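NADH-rubredoxin oxidoreductase (Clostridium acetobutylicum, PDB 3KLJ) uses a bound FAD to pass electrons from NADH to rubredoxin, an intermediate step in dioxygen scavenging by this anaerobic bacterium. Local coordinates at residues P49-I54 / D134-I139; A149-G154 / Q163-S168; A116-V121 / I127-S132. All coordinates share one frame; numbering follows the deposited sequence.

Interaction 1: P49-I54 / D134-I139. With FAD (flavin-adenine dinucleotide), chain B.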
# COMPACT_ATOMS: atom_id res chain seq x y z
N PRO A 49 3.80 6.20 -3.75
CA PRO A 49 3.18 6.94 -2.64
C PRO A 49 3.14 8.46 -2.79
O PRO A 49 2.43 9.12 -2.03
CB PRO A 49 4.03 6.54 -1.42
CG PRO A 49 4.51 5.15 -1.76
CD PRO A 49 4.82 5.25 -3.26
N ARG A 50 3.86 9.02 -3.76
CA ARG A 50 3.87 10.48 -3.93
C ARG A 50 2.83 10.95 -4.95
O ARG A 50 2.82 12.12 -5.30
CB ARG A 50 5.26 11.01 -4.28
CG ARG A 50 6.36 10.42 -3.45
CD ARG A 50 7.35 11.43 -2.96
NE ARG A 50 8.28 11.87 -3.98
CZ ARG A 50 8.35 13.12 -4.45
NH1 ARG A 50 7.55 14.07 -4.01
NH2 ARG A 50 9.24 13.40 -5.38
N LEU A 51 1.95 10.05 -5.39
CA LEU A 51 0.89 10.40 -6.33
C LEU A 51 0.01 11.55 -5.81
O LEU A 51 -0.48 12.37 -6.59
CB LEU A 51 0.05 9.17 -6.72
CG LEU A 51 0.69 8.22 -7.74
CD1 LEU A 51 -0.14 6.97 -7.93
CD2 LEU A 51 0.94 8.91 -9.09
N ASN A 52 -0.17 11.62 -4.49
CA ASN A 52 -0.92 12.71 -3.88
C ASN A 52 -0.29 14.08 -4.17
O ASN A 52 -0.99 15.08 -4.22
CB ASN A 52 -1.09 12.48 -2.38
CG ASN A 52 -2.21 11.49 -2.07
OD1 ASN A 52 -3.29 11.57 -2.66
ND2 ASN A 52 -1.95 10.56 -1.16
N GLU A 53 1.02 14.11 -4.40
CA GLU A 53 1.74 15.35 -4.72
C GLU A 53 1.55 15.81 -6.16
O GLU A 53 1.67 17.00 -6.46
CB GLU A 53 3.23 15.21 -4.41
CG GLU A 53 3.53 14.92 -2.95
CD GLU A 53 5.01 14.93 -2.65
OE1 GLU A 53 5.68 15.93 -2.96
OE2 GLU A 53 5.49 13.92 -2.09
N ILE A 54 1.26 14.86 -7.04
CA ILE A 54 0.87 15.17 -8.42
C ILE A 54 -0.40 16.03 -8.36
O ILE A 54 -0.51 17.04 -9.06
CB ILE A 54 0.63 13.86 -9.26
CG1 ILE A 54 1.85 12.93 -9.23
CG2 ILE A 54 0.17 14.19 -10.68
CD1 ILE A 54 3.16 13.56 -9.68
N ASP A 134 -1.61 7.87 -14.29
CA ASP A 134 -2.74 8.22 -15.17
C ASP A 134 -4.03 8.44 -14.38
O ASP A 134 -4.83 9.31 -14.73
CB ASP A 134 -2.92 7.19 -16.28
CG ASP A 134 -1.89 7.33 -17.40
OD1 ASP A 134 -1.20 8.37 -17.49
OD2 ASP A 134 -1.76 6.39 -18.21
N ASP A 135 -4.23 7.64 -13.33
CA ASP A 135 -5.35 7.81 -12.40
C ASP A 135 -5.35 9.21 -11.79
O ASP A 135 -6.37 9.91 -11.83
CB ASP A 135 -5.29 6.78 -11.26
CG ASP A 135 -5.77 5.39 -11.68
OD1 ASP A 135 -5.39 4.41 -11.00
OD2 ASP A 135 -6.53 5.27 -12.66
N ALA A 136 -4.21 9.60 -11.23
CA ALA A 136 -4.03 10.93 -10.64
C ALA A 136 -4.47 12.02 -11.62
O ALA A 136 -5.24 12.90 -11.25
CB ALA A 136 -2.60 11.14 -10.19
N LEU A 137 -3.98 11.95 -12.86
CA LEU A 137 -4.33 12.94 -13.89
C LEU A 137 -5.84 12.99 -14.16
O LEU A 137 -6.41 14.07 -14.23
CB LEU A 137 -3.59 12.65 -15.20
CG LEU A 137 -2.08 12.90 -15.30
CD1 LEU A 137 -1.63 12.74 -16.74
CD2 LEU A 137 -1.70 14.28 -14.77
N LYS A 138 -6.46 11.82 -14.30
CA LYS A 138 -7.91 11.72 -14.49
C LYS A 138 -8.67 12.37 -13.32
O LYS A 138 -9.64 13.10 -13.52
CB LYS A 138 -8.34 10.26 -14.67
CG LYS A 138 -8.01 9.66 -16.03
CD LYS A 138 -8.49 8.21 -16.12
CE LYS A 138 -7.69 7.40 -17.13
NZ LYS A 138 -7.94 7.83 -18.55
N ILE A 139 -8.21 12.11 -12.10
CA ILE A 139 -8.78 12.76 -10.92
C ILE A 139 -8.55 14.27 -10.94
O ILE A 139 -9.47 15.04 -10.67
CB ILE A 139 -8.27 12.14 -9.58
CG1 ILE A 139 -8.77 10.70 -9.44
CG2 ILE A 139 -8.75 12.98 -8.41
CD1 ILE A 139 -7.86 9.79 -8.64
PA FAD B . 3.43 -1.50 -7.89
O1A FAD B . 1.94 -1.62 -8.04
O2A FAD B . 3.86 -0.15 -7.38
O5B FAD B . 4.13 -1.80 -9.30
C5B FAD B . 3.77 -2.94 -10.06
C4B FAD B . 3.85 -2.59 -11.55
O4B FAD B . 3.61 -3.77 -12.32
C3B FAD B . 2.77 -1.58 -11.94
O3B FAD B . 3.37 -0.51 -12.65
C2B FAD B . 1.81 -2.35 -12.82
O2B FAD B . 1.29 -1.57 -13.87
C1B FAD B . 2.68 -3.48 -13.35
N9A FAD B . 1.93 -4.68 -13.75
C8A FAD B . 0.80 -5.19 -13.16
N7A FAD B . 0.44 -6.31 -13.83
C5A FAD B . 1.31 -6.53 -14.83
C6A FAD B . 1.39 -7.52 -15.81
N6A FAD B . 0.35 -8.32 -16.04
N1A FAD B . 2.43 -7.46 -16.73
C2A FAD B . 3.36 -6.45 -16.68
N3A FAD B . 3.27 -5.47 -15.71
C4A FAD B . 2.26 -5.51 -14.79
N1 FAD B . 2.99 2.58 0.85
C2 FAD B . 3.59 2.95 2.03
O2 FAD B . 4.36 2.18 2.58
N3 FAD B . 3.37 4.20 2.57
C4 FAD B . 2.52 5.08 1.94
O4 FAD B . 2.33 6.18 2.46
C4X FAD B . 1.88 4.71 0.75
N5 FAD B . 1.03 5.58 0.09
C5X FAD B . 0.41 5.20 -1.09
C6 FAD B . -0.46 6.08 -1.74
C7 FAD B . -1.07 5.69 -2.94
C7M FAD B . -2.00 6.63 -3.65
C8 FAD B . -0.82 4.43 -3.48
C8M FAD B . -1.47 3.98 -4.76
C9 FAD B . 0.04 3.56 -2.82
C9A FAD B . 0.66 3.94 -1.62
N10 FAD B . 1.52 3.06 -0.97
C10 FAD B . 2.13 3.44 0.21
C1' FAD B . 1.77 1.70 -1.53
C2' FAD B . 3.06 1.62 -2.32
O2' FAD B . 2.94 2.44 -3.46
C3' FAD B . 3.24 0.17 -2.73
O3' FAD B . 3.47 -0.62 -1.58
C4' FAD B . 4.40 -0.04 -3.69
O4' FAD B . 4.24 0.76 -4.85
C5' FAD B . 4.41 -1.50 -4.12
O5' FAD B . 5.35 -1.63 -5.15
P FAD B . 5.27 -2.87 -6.14
O1P FAD B . 6.44 -2.79 -7.11
O2P FAD B . 5.17 -4.17 -5.39
O3P FAD B . 3.86 -2.70 -6.92
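Asp135 OD1 is gripped by two backbone N-H groups, those of Tyr131 and Ser132, just before helix 133-146. With Ser132 at the N-cap, the bond from its N-H gives one half of a capping box. One residue on, Ala136 points its methyl at helix 51-56. Ala136 CB meets Ile54 CG2 at 4.1 Å and Leu51 CD2 at 4.3 Å. Ile54 CG1 sits beside the backbone N (chi1 -56°), which leaves CG2 anti to that N and turned to the methyl. The contact joins the FAD-binding domain, which carries 49-54, to the NADH-binding domain, which carries 134-139, in a glutathione reductase-type fold. Tyr133, on the same helix as Ala136, also packs on Leu51 and Ile54. At the start of 49-54, Pro49 lies over a face of the flavin. Its CB is 3.5 Å from FAD N5, and its CG is 3.5 Å from FAD C10. Arg50 NH1 donates to Glu53 OE2 at 2.8 Å, with an N-H...O angle of 165°. The acceptor lies in the guanidinium plane, but the donor stands above the carboxylate plane. Glu53 OE1 has a second partner, Lys57.

Interaction 2: A149-G154 / Q163-S168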
# COMPACT_ATOMS: atom_id res chain seq x y z
N ALA A 149 -14.87 17.05 -5.03
CA ALA A 149 -14.67 15.60 -5.00
C ALA A 149 -15.43 14.94 -3.85
O ALA A 149 -15.63 15.54 -2.79
CB ALA A 149 -13.19 15.26 -4.93
N PHE A 150 -15.85 13.69 -4.07
CA PHE A 150 -16.45 12.88 -3.01
C PHE A 150 -15.68 11.57 -2.94
O PHE A 150 -15.72 10.77 -3.89
CB PHE A 150 -17.94 12.66 -3.26
CG PHE A 150 -18.66 11.95 -2.14
CD1 PHE A 150 -18.65 12.47 -0.84
CD2 PHE A 150 -19.37 10.78 -2.39
CE1 PHE A 150 -19.32 11.81 0.20
CE2 PHE A 150 -20.05 10.12 -1.36
CZ PHE A 150 -20.02 10.64 -0.07
N ILE A 151 -14.97 11.35 -1.84
CA ILE A 151 -14.15 10.16 -1.66
C ILE A 151 -14.89 9.12 -0.81
O ILE A 151 -15.23 9.37 0.34
CB ILE A 151 -12.75 10.49 -1.05
CG1 ILE A 151 -11.94 11.35 -2.02
CG2 ILE A 151 -11.95 9.21 -0.76
CD1 ILE A 151 -11.86 12.80 -1.65
N ILE A 152 -15.14 7.96 -1.41
CA ILE A 152 -15.79 6.85 -0.72
C ILE A 152 -14.73 5.87 -0.22
O ILE A 152 -13.91 5.37 -1.00
CB ILE A 152 -16.82 6.14 -1.66
CG1 ILE A 152 -18.03 7.05 -1.90
CG2 ILE A 152 -17.23 4.78 -1.07
CD1 ILE A 152 -19.04 6.51 -2.88
N GLY A 153 -14.76 5.59 1.08
CA GLY A 153 -13.78 4.68 1.69
C GLY A 153 -13.15 5.29 2.92
O GLY A 153 -12.76 6.46 2.92
N GLY A 154 -13.03 4.50 3.99
CA GLY A 154 -12.71 5.04 5.30
C GLY A 154 -11.27 5.01 5.75
O GLY A 154 -10.99 5.26 6.93
N GLN A 163 -7.17 15.65 1.47
CA GLN A 163 -6.29 16.78 1.76
C GLN A 163 -5.55 17.25 0.50
O GLN A 163 -5.46 18.45 0.25
CB GLN A 163 -5.27 16.45 2.86
CG GLN A 163 -4.38 17.64 3.28
CD GLN A 163 -5.17 18.82 3.86
OE1 GLN A 163 -5.67 19.69 3.13
NE2 GLN A 163 -5.25 18.87 5.18
N ALA A 164 -5.03 16.30 -0.27
CA ALA A 164 -4.36 16.63 -1.54
C ALA A 164 -5.27 17.42 -2.48
O ALA A 164 -4.83 18.37 -3.12
CB ALA A 164 -3.84 15.37 -2.22
N ILE A 165 -6.53 17.02 -2.55
CA ILE A 165 -7.51 17.69 -3.39
C ILE A 165 -7.87 19.08 -2.83
O ILE A 165 -8.04 20.02 -3.62
CB ILE A 165 -8.77 16.83 -3.64
CG1 ILE A 165 -8.39 15.54 -4.38
CG2 ILE A 165 -9.81 17.61 -4.47
CD1 ILE A 165 -9.50 14.53 -4.48
N ILE A 166 -7.98 19.19 -1.50
CA ILE A 166 -8.13 20.49 -0.84
C ILE A 166 -6.94 21.37 -1.19
O ILE A 166 -7.11 22.49 -1.66
CB ILE A 166 -8.24 20.40 0.72
CG1 ILE A 166 -9.35 19.44 1.20
CG2 ILE A 166 -8.40 21.79 1.35
CD1 ILE A 166 -10.71 19.67 0.59
N ASP A 167 -5.73 20.85 -0.98
CA ASP A 167 -4.50 21.58 -1.27
C ASP A 167 -4.40 22.09 -2.72
O ASP A 167 -3.85 23.17 -2.95
CB ASP A 167 -3.27 20.73 -0.96
CG ASP A 167 -3.07 20.51 0.54
OD1 ASP A 167 -2.17 19.72 0.88
OD2 ASP A 167 -3.80 21.10 1.36
N SER A 168 -4.92 21.32 -3.67
CA SER A 168 -4.89 21.70 -5.09
C SER A 168 -5.82 22.88 -5.39
O SER A 168 -5.66 23.57 -6.41
CB SER A 168 -5.24 20.50 -5.98
OG SER A 168 -6.62 20.20 -5.93
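Ile165 has CG1 anti to its carbonyl carbon (chi1 -62°) and an extended outer torsion (chi2 171°), which sends CD1 out from helix 156-168 to strand 149-152. Ile151 carries CG1 beside its backbone N too, and its CD1 points back at the helix. The two isoleucines reach toward each other and meet tip to tip, with Ile151 CD1 4.1 Å from Ile165 CD1. Ala149, two residues earlier on the same side of the strand, offers a shorter side chain. Its CB lies 3.8 Å from Ile165 CD1 and 4.1 Å from Ile165 CG2. Both branches of Ile165 are therefore used, and all three residues are buried. Contact across the segments is wholly apolar. One turn on from Ile165, Ser168 OG donates to Ile165 O at 2.7 Å, with the donor tilted 28° from the carbonyl plane. Strand, glycine turn and helix form the start of a Rossmann-type beta-alpha-beta unit in the NADH-binding domain. Gly153 fits the first glycine of a GxGxxG sequence, consistent with a dinucleotide-binding turn. Its backbone angles leave no room for a side chain beside the preceding carbonyl O. Strand 149-152 lies between strands 172-175 and 222-225 of the parallel sheet. Ile224 touches all three contact residues, while Ile55 of helix 51-56 packs on Ile165.

Interaction 3: A116-V121 / I127-S132. With FAD (flavin-adenine dinucleotide), chain B.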
# COMPACT_ATOMS: atom_id res chain seq x y z
N ALA A 116 -6.66 -1.91 -7.49
CA ALA A 116 -7.69 -1.31 -6.65
C ALA A 116 -8.97 -2.14 -6.66
O ALA A 116 -9.39 -2.63 -7.71
CB ALA A 116 -7.97 0.11 -7.11
N ASN A 117 -9.55 -2.33 -5.47
CA ASN A 117 -10.87 -2.94 -5.35
C ASN A 117 -11.91 -2.06 -6.03
O ASN A 117 -11.95 -0.85 -5.81
CB ASN A 117 -11.26 -3.14 -3.89
CG ASN A 117 -10.36 -4.14 -3.17
OD1 ASN A 117 -9.95 -5.15 -3.73
ND2 ASN A 117 -10.07 -3.84 -1.91
N LYS A 118 -12.75 -2.67 -6.86
CA LYS A 118 -13.80 -1.94 -7.55
C LYS A 118 -15.14 -2.22 -6.91
O LYS A 118 -15.53 -3.38 -6.75
CB LYS A 118 -13.81 -2.27 -9.04
CG LYS A 118 -12.99 -1.31 -9.91
CD LYS A 118 -11.51 -1.66 -9.92
CE LYS A 118 -10.64 -0.55 -10.50
NZ LYS A 118 -9.18 -0.93 -10.49
N ILE A 119 -15.83 -1.16 -6.53
CA ILE A 119 -17.20 -1.26 -6.03
C ILE A 119 -18.16 -0.45 -6.90
O ILE A 119 -17.76 0.51 -7.57
CB ILE A 119 -17.33 -0.80 -4.57
CG1 ILE A 119 -16.78 0.62 -4.39
CG2 ILE A 119 -16.63 -1.80 -3.63
CD1 ILE A 119 -17.36 1.36 -3.20
N LYS A 120 -19.43 -0.84 -6.90
CA LYS A 120 -20.47 -0.07 -7.57
C LYS A 120 -20.93 1.04 -6.64
O LYS A 120 -21.15 0.81 -5.45
CB LYS A 120 -21.63 -0.98 -7.94
CG LYS A 120 -22.25 -0.69 -9.30
CD LYS A 120 -21.43 -1.32 -10.41
CE LYS A 120 -22.30 -1.62 -11.62
NZ LYS A 120 -21.57 -2.42 -12.64
N VAL A 121 -21.05 2.26 -7.17
CA VAL A 121 -21.53 3.41 -6.41
C VAL A 121 -22.79 3.95 -7.08
O VAL A 121 -22.74 4.36 -8.24
CB VAL A 121 -20.47 4.55 -6.34
CG1 VAL A 121 -21.03 5.77 -5.62
CG2 VAL A 121 -19.19 4.06 -5.67
N ILE A 127 -16.72 6.29 -11.82
CA ILE A 127 -16.02 6.09 -10.56
C ILE A 127 -14.52 6.09 -10.83
O ILE A 127 -14.04 5.42 -11.73
CB ILE A 127 -16.43 4.78 -9.84
CG1 ILE A 127 -17.84 4.88 -9.27
CG2 ILE A 127 -15.47 4.47 -8.70
CD1 ILE A 127 -18.91 4.24 -10.14
N PHE A 128 -13.79 6.87 -10.03
CA PHE A 128 -12.35 6.93 -10.13
C PHE A 128 -11.72 6.23 -8.95
O PHE A 128 -12.34 6.09 -7.88
CB PHE A 128 -11.88 8.39 -10.17
CG PHE A 128 -12.38 9.15 -11.37
CD1 PHE A 128 -13.57 9.86 -11.30
CD2 PHE A 128 -11.68 9.13 -12.57
CE1 PHE A 128 -14.05 10.55 -12.42
CE2 PHE A 128 -12.14 9.83 -13.69
CZ PHE A 128 -13.33 10.53 -13.61
N SER A 129 -10.50 5.75 -9.14
CA SER A 129 -9.64 5.42 -8.01
C SER A 129 -8.23 5.85 -8.29
O SER A 129 -7.85 6.07 -9.44
CB SER A 129 -9.70 3.94 -7.63
OG SER A 129 -9.98 3.12 -8.73
N LEU A 130 -7.46 6.00 -7.23
CA LEU A 130 -6.10 6.45 -7.34
C LEU A 130 -5.17 5.26 -7.11
O LEU A 130 -4.98 4.82 -5.97
CB LEU A 130 -5.82 7.57 -6.34
CG LEU A 130 -4.41 8.15 -6.27
CD1 LEU A 130 -4.00 8.71 -7.64
CD2 LEU A 130 -4.31 9.22 -5.18
N TYR A 131 -4.61 4.75 -8.20
CA TYR A 131 -3.55 3.76 -8.12
C TYR A 131 -2.34 4.22 -8.93
O TYR A 131 -1.21 4.19 -8.43
CB TYR A 131 -4.00 2.37 -8.58
CG TYR A 131 -3.01 1.32 -8.12
CD1 TYR A 131 -3.07 0.82 -6.82
CD2 TYR A 131 -1.97 0.89 -8.95
CE1 TYR A 131 -2.14 -0.10 -6.35
CE2 TYR A 131 -1.03 -0.03 -8.49
CZ TYR A 131 -1.13 -0.52 -7.19
OH TYR A 131 -0.23 -1.44 -6.71
N SER A 132 -2.59 4.67 -10.16
CA SER A 132 -1.54 4.97 -11.13
C SER A 132 -1.36 6.45 -11.39
O SER A 132 -2.21 7.26 -11.02
CB SER A 132 -1.87 4.29 -12.45
OG SER A 132 -3.00 4.91 -13.03
PA FAD B . 3.43 -1.50 -7.89
O1A FAD B . 1.94 -1.62 -8.04
O2A FAD B . 3.86 -0.15 -7.38
O5B FAD B . 4.13 -1.80 -9.30
C5B FAD B . 3.77 -2.94 -10.06
C4B FAD B . 3.85 -2.59 -11.55
O4B FAD B . 3.61 -3.77 -12.32
C3B FAD B . 2.77 -1.58 -11.94
O3B FAD B . 3.37 -0.51 -12.65
C2B FAD B . 1.81 -2.35 -12.82
O2B FAD B . 1.29 -1.57 -13.87
C1B FAD B . 2.68 -3.48 -13.35
N9A FAD B . 1.93 -4.68 -13.75
C8A FAD B . 0.80 -5.19 -13.16
N7A FAD B . 0.44 -6.31 -13.83
C5A FAD B . 1.31 -6.53 -14.83
C6A FAD B . 1.39 -7.52 -15.81
N6A FAD B . 0.35 -8.32 -16.04
N1A FAD B . 2.43 -7.46 -16.73
C2A FAD B . 3.36 -6.45 -16.68
N3A FAD B . 3.27 -5.47 -15.71
C4A FAD B . 2.26 -5.51 -14.79
N1 FAD B . 2.99 2.58 0.85
C2 FAD B . 3.59 2.95 2.03
O2 FAD B . 4.36 2.18 2.58
N3 FAD B . 3.37 4.20 2.57
C4 FAD B . 2.52 5.08 1.94
O4 FAD B . 2.33 6.18 2.46
C4X FAD B . 1.88 4.71 0.75
N5 FAD B . 1.03 5.58 0.09
C5X FAD B . 0.41 5.20 -1.09
C6 FAD B . -0.46 6.08 -1.74
C7 FAD B . -1.07 5.69 -2.94
C7M FAD B . -2.00 6.63 -3.65
C8 FAD B . -0.82 4.43 -3.48
C8M FAD B . -1.47 3.98 -4.76
C9 FAD B . 0.04 3.56 -2.82
C9A FAD B . 0.66 3.94 -1.62
N10 FAD B . 1.52 3.06 -0.97
C10 FAD B . 2.13 3.44 0.21
C1' FAD B . 1.77 1.70 -1.53
C2' FAD B . 3.06 1.62 -2.32
O2' FAD B . 2.94 2.44 -3.46
C3' FAD B . 3.24 0.17 -2.73
O3' FAD B . 3.47 -0.62 -1.58
C4' FAD B . 4.40 -0.04 -3.69
O4' FAD B . 4.24 0.76 -4.85
C5' FAD B . 4.41 -1.50 -4.12
O5' FAD B . 5.35 -1.63 -5.15
P FAD B . 5.27 -2.87 -6.14
O1P FAD B . 6.44 -2.79 -7.11
O2P FAD B . 5.17 -4.17 -5.39
O3P FAD B . 3.86 -2.70 -6.92
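Segments 116-121 and 127-132 run antiparallel, with CA atoms 6.7 Å apart at Ala116 and Tyr131 and 7.4 Å apart at Val121 and Ile127. In this glutathione reductase-type fold both belong to the NADH-binding domain, where the weakly bonded strand 127-128 is an edge of the parallel sheet. At the far end from the cofactor the contact is apolar. Val121 and Ile127 cross obliquely, and Val121 CG2 meets Ile127 CG1 at 3.9 Å. Thr225 of the next strand touches both. In the middle, Ser129 OG faces the methyl of Ala116 and the CE of Lys118. The Lys118 chain bends at chi2, and its NZ makes a weak 3.3 Å bond back to Ala116 O. Leu130 turns away from 116-121, and its CD2 packs 3.8 Å from FAD C7M, a methyl of the flavin. Tyr131 serves the other half of the cofactor. Its CG is anti to the backbone N (chi1 -164°), and the ring reaches the FAD diphosphate edge-on. The hydroxyl is also bonded to Ser114 N. Tyr131 OH donates to FAD O1A at 2.6 Å, and this oxygen lies in the plane of the ring.

How the interactions relate
Interactions 1 and 2 are buried and meet through aliphatic groups alone, whereas interaction 3 lies at the surface and also sets a serine hydroxyl against an alanine methyl and a lysine chain. Interactions 2 and 3 reach the same parallel sheet, one at an inner strand and one at an edge, and Ile152 packs on Val121 and Ile119. Interaction 1 brings in the FAD-binding domain. Its Asn52 meets Ala164 of interaction 2, and Ile139 meets Ile165. Its 134-139 helix follows the 127-132 segment of interaction 3. Interactions 1 and 3 both touch FAD, through a proline and through a leucine and a tyrosine. The side chain of Ile151 in interaction 2 is about 11 Å from it.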